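Long-range contact in fibronectin-binding protein (Streptococcus pyogenes, PDB 5A0L), which probably mediates covalent attachment of the bacterium to host molecules through the internal thioester of this surface-adhesin domain: residues T6-D14 against V37-Y45. Residues are numbered along the deposited sequence; the frame is centred on the assembly and turned at random.
Sequences TVPNFKSPD and VNLKGSKEY
V7 lays one methyl, CG2, against the backbone of the turn that closes the hairpin: CG2 sits 3.4 Å from G41 O and equally close to S42 O. Its other methyl, CG1, faces the carboxylate end of E44, 3.9 Å from OE1, the two side chains running past each other in opposite directions. With chi1 at -64°, CG2 is the branch between the backbone N and the carbonyl carbon. That carboxylate oxygen has its own polar partners, the hydroxyl of Y22 and a water that also makes a weak bond to T6 O.

One residue on, P8 O receives the direct hydrogen bond of the contact from N38 ND2, 2.8 Å long, nearly straight at 175° and in the amide plane of N38. The second N-H of the same amide goes to S42 O, fixing the amide's rotation. N38 belongs to strand 35-39 of the antiparallel barrel, whose connection to strand 45-49 opens with a type I' turn from L39 to S42; V7 to K11 run alongside K40 to E44 in the opposite direction, and P8 and N38 both touch Y20 and Y22 of strand 19-23.

G41 has no side chain, and its CA comes within 3.2 Å of P8 O in a CA-H...O contact. N9 lays its amide nearly flat over the face of the K40-G41 peptide, CG anti to the backbone N (chi1 -174°), with OD1 directly above K40 C at 3.1 Å. K40 CB points away from the arm, yet its chain stays alongside, CG near F10 O and CD 4.4 Å from K11 CD. Two waters bridge the chains: one accepts from F10 N and G41 N and can donate to N38 OD1; the other accepts from K40 N and lies 2.7 Å from F10 O.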
loop_
_atom_site.group_PDB
_atom_site.type_symbol
_atom_site.label_atom_id
_atom_site.label_comp_id
_atom_site.label_asym_id
_atom_site.label_seq_id
_atom_site.Cartn_x
_atom_site.Cartn_y
_atom_site.Cartn_z
ATOM N N THR A 6 -14.867 10.162 12.245
ATOM C CA THR A 6 -15.430 11.075 11.184
ATOM C C THR A 6 -14.738 10.874 9.837
ATOM O O THR A 6 -13.510 10.720 9.766
ATOM C CB THR A 6 -15.302 12.561 11.581
ATOM O OG1 THR A 6 -15.705 12.706 12.938
ATOM C CG2 THR A 6 -16.197 13.454 10.715
ATOM N N VAL A 7 -15.537 10.880 8.771
ATOM C CA VAL A 7 -15.010 10.770 7.399
ATOM C C VAL A 7 -15.334 12.039 6.601
ATOM O O VAL A 7 -16.338 12.699 6.832
ATOM C CB VAL A 7 -15.482 9.505 6.636
ATOM C CG1 VAL A 7 -14.962 8.248 7.316
ATOM C CG2 VAL A 7 -16.979 9.471 6.448
ATOM N N PRO A 8 -14.494 12.350 5.621
ATOM C CA PRO A 8 -14.758 13.491 4.762
ATOM C C PRO A 8 -15.881 13.203 3.760
ATOM O O PRO A 8 -16.204 12.054 3.455
ATOM C CB PRO A 8 -13.427 13.682 4.038
ATOM C CG PRO A 8 -12.823 12.295 4.005
ATOM C CD PRO A 8 -13.199 11.712 5.334
ATOM N N ASN A 9 -16.478 14.252 3.233
ATOM C CA ASN A 9 -17.476 14.135 2.177
ATOM C C ASN A 9 -17.198 15.182 1.099
ATOM O O ASN A 9 -17.595 16.347 1.203
ATOM C CB ASN A 9 -18.898 14.267 2.724
ATOM C CG ASN A 9 -19.962 13.995 1.668
ATOM O OD1 ASN A 9 -19.658 13.783 0.494
ATOM N ND2 ASN A 9 -21.208 13.993 2.086
ATOM N N PHE A 10 -16.504 14.756 0.046
ATOM C CA PHE A 10 -16.104 15.615 -1.067
ATOM C C PHE A 10 -16.697 15.046 -2.342
ATOM O O PHE A 10 -16.614 13.853 -2.592
ATOM C CB PHE A 10 -14.567 15.699 -1.169
ATOM C CG PHE A 10 -13.936 16.603 -0.124
ATOM C CD1 PHE A 10 -13.819 16.194 1.176
ATOM C CD2 PHE A 10 -13.483 17.855 -0.453
ATOM C CE1 PHE A 10 -13.274 17.014 2.138
ATOM C CE2 PHE A 10 -12.921 18.684 0.501
ATOM C CZ PHE A 10 -12.832 18.262 1.804
ATOM N N LYS A 11 -17.250 15.894 -3.181
ATOM C CA LYS A 11 -17.761 15.484 -4.492
ATOM C C LYS A 11 -16.780 15.905 -5.591
ATOM O O LYS A 11 -16.356 17.061 -5.671
ATOM C CB LYS A 11 -19.134 16.097 -4.774
ATOM C CG LYS A 11 -19.715 15.625 -6.118
ATOM C CD LYS A 11 -21.238 15.590 -6.144
ATOM C CE LYS A 11 -21.844 16.965 -5.966
ATOM N NZ LYS A 11 -21.676 17.805 -7.184
ATOM N N SER A 12 -16.376 14.933 -6.403
ATOM C CA SER A 12 -15.464 15.204 -7.492
ATOM C C SER A 12 -16.112 16.105 -8.557
ATOM O O SER A 12 -17.278 15.935 -8.877
ATOM C CB SER A 12 -15.090 13.886 -8.164
ATOM O OG SER A 12 -14.184 14.113 -9.249
ATOM N N PRO A 13 -15.323 16.990 -9.179
ATOM C CA PRO A 13 -15.881 17.676 -10.356
ATOM C C PRO A 13 -16.101 16.778 -11.573
ATOM O O PRO A 13 -16.805 17.187 -12.481
ATOM C CB PRO A 13 -14.819 18.724 -10.709
ATOM C CG PRO A 13 -13.572 18.248 -10.076
ATOM C CD PRO A 13 -13.964 17.434 -8.863
ATOM N N ASP A 14 -15.521 15.579 -11.577
ATOM C CA ASP A 14 -15.702 14.631 -12.668
ATOM C C ASP A 14 -16.307 13.341 -12.093
ATOM O O ASP A 14 -15.626 12.610 -11.344
ATOM C CB ASP A 14 -14.347 14.357 -13.342
ATOM C CG ASP A 14 -14.467 13.443 -14.550
ATOM O OD1 ASP A 14 -15.527 12.792 -14.731
ATOM O OD2 ASP A 14 -13.490 13.403 -15.323
ATOM N N VAL A 37 -9.329 5.973 0.994
ATOM C CA VAL A 37 -10.272 6.396 -0.021
ATOM C C VAL A 37 -11.698 6.287 0.520
ATOM O O VAL A 37 -12.030 5.386 1.304
ATOM C CB VAL A 37 -10.166 5.578 -1.335
ATOM C CG1 VAL A 37 -8.803 5.801 -1.987
ATOM C CG2 VAL A 37 -10.407 4.096 -1.120
ATOM N N ASN A 38 -12.560 7.190 0.065
ATOM C CA ASN A 38 -13.988 7.065 0.334
ATOM C C ASN A 38 -14.820 7.664 -0.785
ATOM O O ASN A 38 -14.259 8.295 -1.712
ATOM C CB ASN A 38 -14.394 7.539 1.765
ATOM C CG ASN A 38 -14.703 9.009 1.865
ATOM O OD1 ASN A 38 -14.155 9.836 1.131
ATOM N ND2 ASN A 38 -15.536 9.356 2.864
ATOM N N LEU A 39 -16.129 7.477 -0.739
ATOM C CA LEU A 39 -17.004 7.834 -1.827
ATOM C C LEU A 39 -18.153 8.661 -1.242
ATOM O O LEU A 39 -19.035 8.143 -0.565
ATOM C CB LEU A 39 -17.558 6.592 -2.525
ATOM C CG LEU A 39 -18.478 6.842 -3.704
ATOM C CD1 LEU A 39 -17.750 7.529 -4.833
ATOM C CD2 LEU A 39 -19.072 5.527 -4.191
ATOM N N LYS A 40 -18.120 9.970 -1.498
ATOM C CA LYS A 40 -19.149 10.917 -1.087
ATOM C C LYS A 40 -19.611 10.653 0.344
ATOM O O LYS A 40 -20.806 10.515 0.634
ATOM C CB LYS A 40 -20.295 10.907 -2.086
ATOM C CG LYS A 40 -19.830 11.412 -3.470
ATOM C CD LYS A 40 -20.941 11.491 -4.491
ATOM C CE LYS A 40 -21.213 10.154 -5.153
ATOM N NZ LYS A 40 -22.197 10.308 -6.262
ATOM N N GLY A 41 -18.633 10.621 1.235
ATOM C CA GLY A 41 -18.942 10.537 2.659
ATOM C C GLY A 41 -19.194 9.149 3.228
ATOM O O GLY A 41 -19.583 9.015 4.384
ATOM N N SER A 42 -18.929 8.123 2.444
ATOM C CA SER A 42 -19.072 6.726 2.842
ATOM C C SER A 42 -18.008 6.327 3.822
ATOM O O SER A 42 -17.024 7.040 4.035
ATOM C CB SER A 42 -18.899 5.793 1.611
ATOM O OG SER A 42 -17.503 5.678 1.152
ATOM N N LYS A 43 -18.148 5.107 4.344
ATOM C CA LYS A 43 -17.072 4.516 5.085
ATOM C C LYS A 43 -15.806 4.488 4.223
ATOM O O LYS A 43 -15.861 4.376 2.964
ATOM C CB LYS A 43 -17.421 3.126 5.558
ATOM C CG LYS A 43 -17.070 1.995 4.605
ATOM C CD LYS A 43 -16.538 0.789 5.362
ATOM N N GLU A 44 -14.681 4.631 4.900
ATOM C CA GLU A 44 -13.389 4.749 4.247
ATOM C C GLU A 44 -12.652 3.429 4.248
ATOM O O GLU A 44 -12.891 2.562 5.108
ATOM C CB GLU A 44 -12.529 5.866 4.864
ATOM C CG GLU A 44 -11.922 5.538 6.193
ATOM C CD GLU A 44 -11.187 6.683 6.892
ATOM O OE1 GLU A 44 -11.198 7.841 6.417
ATOM O OE2 GLU A 44 -10.650 6.436 7.997
ATOM N N TYR A 45 -11.735 3.311 3.292
ATOM C CA TYR A 45 -10.961 2.126 3.077
ATOM C C TYR A 45 -9.486 2.437 3.089
ATOM O O TYR A 45 -9.055 3.453 2.517
ATOM C CB TYR A 45 -11.333 1.510 1.742
ATOM C CG TYR A 45 -12.742 1.013 1.660
ATOM C CD1 TYR A 45 -13.782 1.860 1.349
ATOM C CD2 TYR A 45 -13.030 -0.326 1.913
ATOM C CE1 TYR A 45 -15.104 1.400 1.297
ATOM C CE2 TYR A 45 -14.330 -0.806 1.853
ATOM C CZ TYR A 45 -15.367 0.050 1.546
ATOM O OH TYR A 45 -16.655 -0.447 1.483
HETATM O O HOH W 1 -10.681 10.048 7.936
HETATM O O HOH W 2 -15.870 11.745 0.066
HETATM O O HOH W 3 -16.000 11.267 -2.907
#